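Local coordinates for MMACHC-like protein (Caenorhabditis elegans, PDB 5UJC) that binds cobalamin and probably catalyses its reductive decyanation with a flavin cofactor and its glutathione-dependent dealkylation, at residues 9-14 with 54-59; 17-22 with 103-108. All coordinates share one frame; numbering follows the deposited sequence.

Contact 1 of 2, residues 9-14 with 54-59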
loop_
_atom_site.group_PDB
_atom_site.type_symbol
_atom_site.label_atom_id
_atom_site.label_comp_id
_atom_site.label_asym_id
_atom_site.label_seq_id
_atom_site.Cartn_x
_atom_site.Cartn_y
_atom_site.Cartn_z
ATOM N N GLU A 9 -7.084 11.373 17.383
ATOM C CA GLU A 9 -6.045 12.245 16.837
ATOM C C GLU A 9 -4.672 11.972 17.470
ATOM O O GLU A 9 -3.669 11.943 16.771
ATOM C CB GLU A 9 -6.452 13.734 16.963
ATOM C CG GLU A 9 -7.489 14.116 15.925
ATOM C CD GLU A 9 -8.101 15.483 16.131
ATOM O OE1 GLU A 9 -7.626 16.247 17.004
ATOM O OE2 GLU A 9 -9.082 15.798 15.407
ATOM N N SER A 10 -4.654 11.650 18.770
ATOM C CA SER A 10 -3.386 11.312 19.469
ATOM C C SER A 10 -2.820 9.989 18.962
ATOM O O SER A 10 -1.612 9.844 18.796
ATOM C CB SER A 10 -3.596 11.246 20.996
ATOM O OG SER A 10 -3.914 12.527 21.539
ATOM N N ILE A 11 -3.704 9.039 18.683
ATOM C CA ILE A 11 -3.296 7.774 18.093
ATOM C C ILE A 11 -2.666 8.004 16.716
ATOM O O ILE A 11 -1.554 7.520 16.430
ATOM C CB ILE A 11 -4.482 6.805 17.979
ATOM C CG1 ILE A 11 -4.864 6.301 19.363
ATOM C CG2 ILE A 11 -4.153 5.640 17.057
ATOM C CD1 ILE A 11 -6.234 5.622 19.402
ATOM N N LYS A 12 -3.363 8.745 15.864
ATOM C CA LYS A 12 -2.845 9.006 14.533
ATOM C C LYS A 12 -1.515 9.770 14.619
ATOM O O LYS A 12 -0.595 9.520 13.827
ATOM C CB LYS A 12 -3.856 9.764 13.685
ATOM C CG LYS A 12 -3.426 9.896 12.225
ATOM C CD LYS A 12 -4.516 10.517 11.384
ATOM C CE LYS A 12 -4.267 10.378 9.894
ATOM N NZ LYS A 12 -3.064 11.094 9.425
ATOM N N ARG A 13 -1.392 10.666 15.608
ATOM C CA ARG A 13 -0.178 11.468 15.743
ATOM C C ARG A 13 1.042 10.589 16.033
ATOM O O ARG A 13 2.093 10.797 15.463
ATOM C CB ARG A 13 -0.334 12.521 16.836
ATOM C CG ARG A 13 0.706 13.643 16.765
ATOM C CD ARG A 13 0.547 14.505 15.495
ATOM N NE ARG A 13 -0.792 15.085 15.403
ATOM C CZ ARG A 13 -1.183 16.218 15.996
ATOM N NH1 ARG A 13 -0.311 16.983 16.686
ATOM N NH2 ARG A 13 -2.436 16.614 15.867
ATOM N N VAL A 14 0.894 9.587 16.894
ATOM C CA VAL A 14 2.038 8.688 17.185
ATOM C C VAL A 14 2.444 7.911 15.930
ATOM O O VAL A 14 3.612 7.757 15.630
ATOM C CB VAL A 14 1.724 7.681 18.293
ATOM C CG1 VAL A 14 2.893 6.712 18.474
ATOM C CG2 VAL A 14 1.453 8.400 19.553
ATOM N N MET A 54 -12.578 2.907 14.861
ATOM C CA MET A 54 -11.492 3.611 14.186
ATOM C C MET A 54 -10.504 2.656 13.519
ATOM O O MET A 54 -10.078 1.664 14.125
ATOM C CB MET A 54 -10.736 4.459 15.205
ATOM C CG MET A 54 -9.537 5.198 14.643
ATOM S SD MET A 54 -8.525 5.923 15.950
ATOM C CE MET A 54 -7.069 6.428 15.036
ATOM N N ALA A 55 -10.135 2.987 12.282
ATOM C CA ALA A 55 -9.031 2.336 11.587
ATOM C C ALA A 55 -8.116 3.387 10.970
ATOM O O ALA A 55 -8.558 4.497 10.625
ATOM C CB ALA A 55 -9.559 1.405 10.511
ATOM N N LEU A 56 -6.845 2.999 10.786
ATOM C CA LEU A 56 -5.849 3.804 10.063
ATOM C C LEU A 56 -5.259 2.990 8.943
ATOM O O LEU A 56 -4.713 1.916 9.168
ATOM C CB LEU A 56 -4.717 4.279 10.981
ATOM C CG LEU A 56 -5.070 5.347 12.000
ATOM C CD1 LEU A 56 -3.870 5.549 12.930
ATOM C CD2 LEU A 56 -5.417 6.655 11.310
ATOM N N LEU A 57 -5.347 3.534 7.743
ATOM C CA LEU A 57 -4.682 2.983 6.579
ATOM C C LEU A 57 -3.303 3.623 6.448
ATOM O O LEU A 57 -3.203 4.829 6.345
ATOM C CB LEU A 57 -5.523 3.287 5.336
ATOM C CG LEU A 57 -4.921 2.915 3.985
ATOM C CD1 LEU A 57 -4.723 1.412 3.866
ATOM C CD2 LEU A 57 -5.773 3.454 2.851
ATOM N N ILE A 58 -2.278 2.781 6.334
ATOM C CA ILE A 58 -0.896 3.223 6.157
ATOM C C ILE A 58 -0.469 2.851 4.739
ATOM O O ILE A 58 -0.610 1.685 4.316
ATOM C CB ILE A 58 0.059 2.547 7.167
ATOM C CG1 ILE A 58 -0.365 2.897 8.628
ATOM C CG2 ILE A 58 1.475 2.970 6.882
ATOM C CD1 ILE A 58 0.334 2.093 9.713
ATOM N N LEU A 59 -0.016 3.844 3.987
ATOM C CA LEU A 59 0.524 3.594 2.656
ATOM C C LEU A 59 1.937 4.100 2.553
ATOM O O LEU A 59 2.380 4.933 3.381
ATOM C CB LEU A 59 -0.370 4.157 1.585
ATOM C CG LEU A 59 -0.659 5.612 1.513
ATOM C CD1 LEU A 59 0.483 6.338 0.821
ATOM C CD2 LEU A 59 -1.969 5.876 0.745
#

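Contact 2 of 2, residues 17-22 with 103-108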
loop_
_atom_site.group_PDB
_atom_site.type_symbol
_atom_site.label_atom_id
_atom_site.label_comp_id
_atom_site.label_asym_id
_atom_site.label_seq_id
_atom_site.Cartn_x
_atom_site.Cartn_y
_atom_site.Cartn_z
ATOM N N GLN A 17 4.261 10.229 13.672
ATOM C CA GLN A 17 5.598 10.543 14.186
ATOM C C GLN A 17 6.605 9.460 13.856
ATOM O O GLN A 17 7.747 9.758 13.504
ATOM C CB GLN A 17 5.554 10.770 15.696
ATOM C CG GLN A 17 4.896 12.064 16.094
ATOM C CD GLN A 17 4.541 12.132 17.574
ATOM O OE1 GLN A 17 4.584 11.123 18.305
ATOM N NE2 GLN A 17 4.189 13.306 18.018
ATOM N N LYS A 18 6.185 8.197 13.969
ATOM C CA LYS A 18 7.125 7.066 13.849
ATOM C C LYS A 18 7.204 6.507 12.433
ATOM O O LYS A 18 8.209 5.943 12.063
ATOM C CB LYS A 18 6.742 5.957 14.795
ATOM C CG LYS A 18 6.790 6.341 16.273
ATOM C CD LYS A 18 8.073 7.081 16.670
ATOM C CE LYS A 18 9.302 6.193 16.554
ATOM N NZ LYS A 18 10.535 6.881 17.030
ATOM N N LEU A 19 6.140 6.683 11.653
ATOM C CA LEU A 19 6.132 6.324 10.204
ATOM C C LEU A 19 5.900 7.618 9.457
ATOM O O LEU A 19 4.766 8.007 9.198
ATOM C CB LEU A 19 5.050 5.309 9.903
ATOM C CG LEU A 19 5.142 3.985 10.668
ATOM C CD1 LEU A 19 3.884 3.177 10.413
ATOM C CD2 LEU A 19 6.381 3.166 10.269
ATOM N N SER A 20 6.987 8.330 9.194
ATOM C CA SER A 20 6.909 9.746 8.846
ATOM C C SER A 20 6.748 9.954 7.349
ATOM O O SER A 20 7.156 9.118 6.536
ATOM C CB SER A 20 8.176 10.501 9.350
ATOM O OG SER A 20 9.284 10.188 8.511
ATOM N N SER A 21 6.196 11.101 6.989
ATOM C CA SER A 21 6.030 11.448 5.600
ATOM C C SER A 21 7.364 11.575 4.885
ATOM O O SER A 21 7.492 11.150 3.747
ATOM C CB SER A 21 5.196 12.742 5.437
ATOM O OG SER A 21 5.550 13.717 6.388
ATOM N N HIS A 22 8.370 12.128 5.546
ATOM C CA HIS A 22 9.665 12.276 4.928
ATOM C C HIS A 22 10.296 10.937 4.554
ATOM O O HIS A 22 10.977 10.831 3.492
ATOM C CB HIS A 22 10.613 13.068 5.873
ATOM C CG HIS A 22 12.071 12.937 5.534
ATOM N ND1 HIS A 22 12.694 13.733 4.595
ATOM C CD2 HIS A 22 13.037 12.133 6.044
ATOM C CE1 HIS A 22 13.971 13.400 4.515
ATOM N NE2 HIS A 22 14.204 12.430 5.382
ATOM N N GLU A 103 7.250 -2.419 14.227
ATOM C CA GLU A 103 7.518 -2.758 15.620
ATOM C C GLU A 103 7.968 -1.526 16.404
ATOM O O GLU A 103 7.526 -1.310 17.515
ATOM C CB GLU A 103 8.566 -3.867 15.725
ATOM C CG GLU A 103 8.914 -4.282 17.153
ATOM C CD GLU A 103 7.674 -4.579 18.017
ATOM O OE1 GLU A 103 6.670 -5.113 17.482
ATOM O OE2 GLU A 103 7.711 -4.290 19.227
ATOM N N ILE A 104 8.819 -0.708 15.801
ATOM C CA ILE A 104 9.253 0.543 16.449
ATOM C C ILE A 104 8.056 1.481 16.714
ATOM O O ILE A 104 7.907 2.046 17.808
ATOM C CB ILE A 104 10.346 1.233 15.616
ATOM C CG1 ILE A 104 11.644 0.388 15.680
ATOM C CG2 ILE A 104 10.603 2.658 16.113
ATOM C CD1 ILE A 104 12.656 0.711 14.600
ATOM N N MET A 105 7.191 1.603 15.716
ATOM C CA MET A 105 5.994 2.366 15.853
ATOM C C MET A 105 5.101 1.798 16.968
ATOM O O MET A 105 4.571 2.538 17.776
ATOM C CB MET A 105 5.236 2.403 14.523
ATOM C CG MET A 105 3.966 3.207 14.541
ATOM S SD MET A 105 2.559 2.260 15.125
ATOM C CE MET A 105 2.342 1.198 13.741
ATOM N N SER A 106 4.915 0.479 16.959
ATOM C CA SER A 106 3.992 -0.181 17.867
ATOM C C SER A 106 4.402 -0.021 19.304
ATOM O O SER A 106 3.560 0.088 20.185
ATOM C CB SER A 106 3.892 -1.674 17.523
ATOM O OG SER A 106 3.198 -1.862 16.305
ATOM N N GLU A 107 5.704 0.000 19.543
ATOM C CA GLU A 107 6.227 0.165 20.894
ATOM C C GLU A 107 5.811 1.515 21.495
ATOM O O GLU A 107 5.498 1.615 22.682
ATOM C CB GLU A 107 7.730 0.034 20.856
ATOM C CG GLU A 107 8.187 -1.413 20.674
ATOM C CD GLU A 107 9.695 -1.569 20.661
ATOM O OE1 GLU A 107 10.399 -0.628 21.095
ATOM O OE2 GLU A 107 10.181 -2.650 20.225
ATOM N N LYS A 108 5.736 2.533 20.657
ATOM C CA LYS A 108 5.227 3.828 21.099
ATOM C C LYS A 108 3.689 3.856 21.128
ATOM O O LYS A 108 3.088 4.424 22.049
ATOM C CB LYS A 108 5.745 4.941 20.205
ATOM C CG LYS A 108 7.265 5.082 20.195
ATOM C CD LYS A 108 7.794 5.536 21.536
ATOM C CE LYS A 108 9.283 5.887 21.459
ATOM N NZ LYS A 108 9.939 5.795 22.786
#

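Contact 1 of 2, residues 9-14 with 54-59
Ile11 and Lys12 on the N-terminal helix meet Met54 and Leu56 on strand 53-60, a helix-on-sheet packing in which the helix lies against an antiparallel four-stranded sheet, consistent with the nitroreductase-like fold of the MMACHC family. The two short axes run nearly the same way, 22° apart and 10.2 Å from each other at closest approach. Met54 and Leu56, two residues apart on the strand, both point toward the helix.

The apolar part centres on Ile11. Its CG2 methyl lies 3.6 Å from Met54 CE, and its CB is 3.9 Å from that same methyl. Met54 reaches this far because CG is anti to the backbone N (chi1 177°) and the chain runs on extended; the two side chains lie alongside each other, head to tail. Ile11 CG2 also touches Leu56 CD1, at 4.1 Å. Phe192 and Val195 of strand 185-196 pack against Ile11 too, and keep it buried.

Lys12 contributes its aliphatic stem rather than its charge. NZ turns off to a salt bridge with Asp16 and a hydrogen bond with Ser27 OG. No hydrogen bond links residues 9-14 to 54-59, so dispersion and burial hold them together here.

Leu56 uses both methyls: CD1, besides meeting Ile11 CG2, sits 3.9 Å from Lys12 CA, while the lysine stem passes over CD2, with Lys12 CG 3.9 Å and Lys12 CE 4.1 Å from it.

Contact 2 of 2, residues 17-22 with 103-108
Lys18 and Leu19, where the N-terminal helix runs out, pack against Met105 on helix 93-109. This is a helix end set against the flank of another helix, with Leu19 the first residue to leave helical geometry.

The tight part is built round Met105. The backbones come close, with Lys18 CA and Met105 CA only 5.2 Å apart, and Lys18 CB lies 3.8 Å from Met105 CA. Leu19 crosses the methionine at about a right angle: its CG is 4.1 Å from Met105 CG, and its CD1 reaches Met105 CE at 4.2 Å. Met105 CG starts anti to the backbone N (chi1 -179°), and a turn at the next bond (chi2 -85°) helps to lay the CE methyl beside the leucine. Both side chains are buried, with Leu102 adding to the packing on Leu19 and Val15 to that on Met105.

Toward solvent the contact thins out. The stem of Lys18 curls over the helix surface, so that CE touches Ile104 CG2 at 3.8 Å while CD passes Lys108 CG at 4.1 Å. Ile104 and Lys108 are both exposed. Cutting Lys18 back to an alanine is likely to leave Ile104 CG2 and Lys108 CG without their cover on this side.

No hydrogen bond joins the two segments, although Arg101, one turn before Met105 on helix 93-109, gives Lys18 O a weak one through NH2. Lys18 NZ and Lys108 NZ end 5.9 Å apart, like charges that probably repel mildly. With nothing to gain from that pair, the join rests on hydrocarbon contact, chiefly the methionine and leucine at its buried side.

Overall arrangement
From the N terminus, helix 5-18 supplies the first segment of both contacts: 9-14 along its middle, then 17-22 at its end and beyond. The chain next makes strand 25-31 and helix 32-39 before strand 53-60 closes contact 1. It continues through three helices, the last of which, 93-109, closes contact 2. Since 17-22 lies inside the first loop and 103-108 beyond it, the two closures cross. The helix is thereby tied to the sheet and to helix 93-109. With centres 11 Å apart, the contacts also touch directly: Val14 CG1 meets Lys108 CB at 3.8 Å, and Ile58 CD1 meets Leu19 CD1 at 3.8 Å.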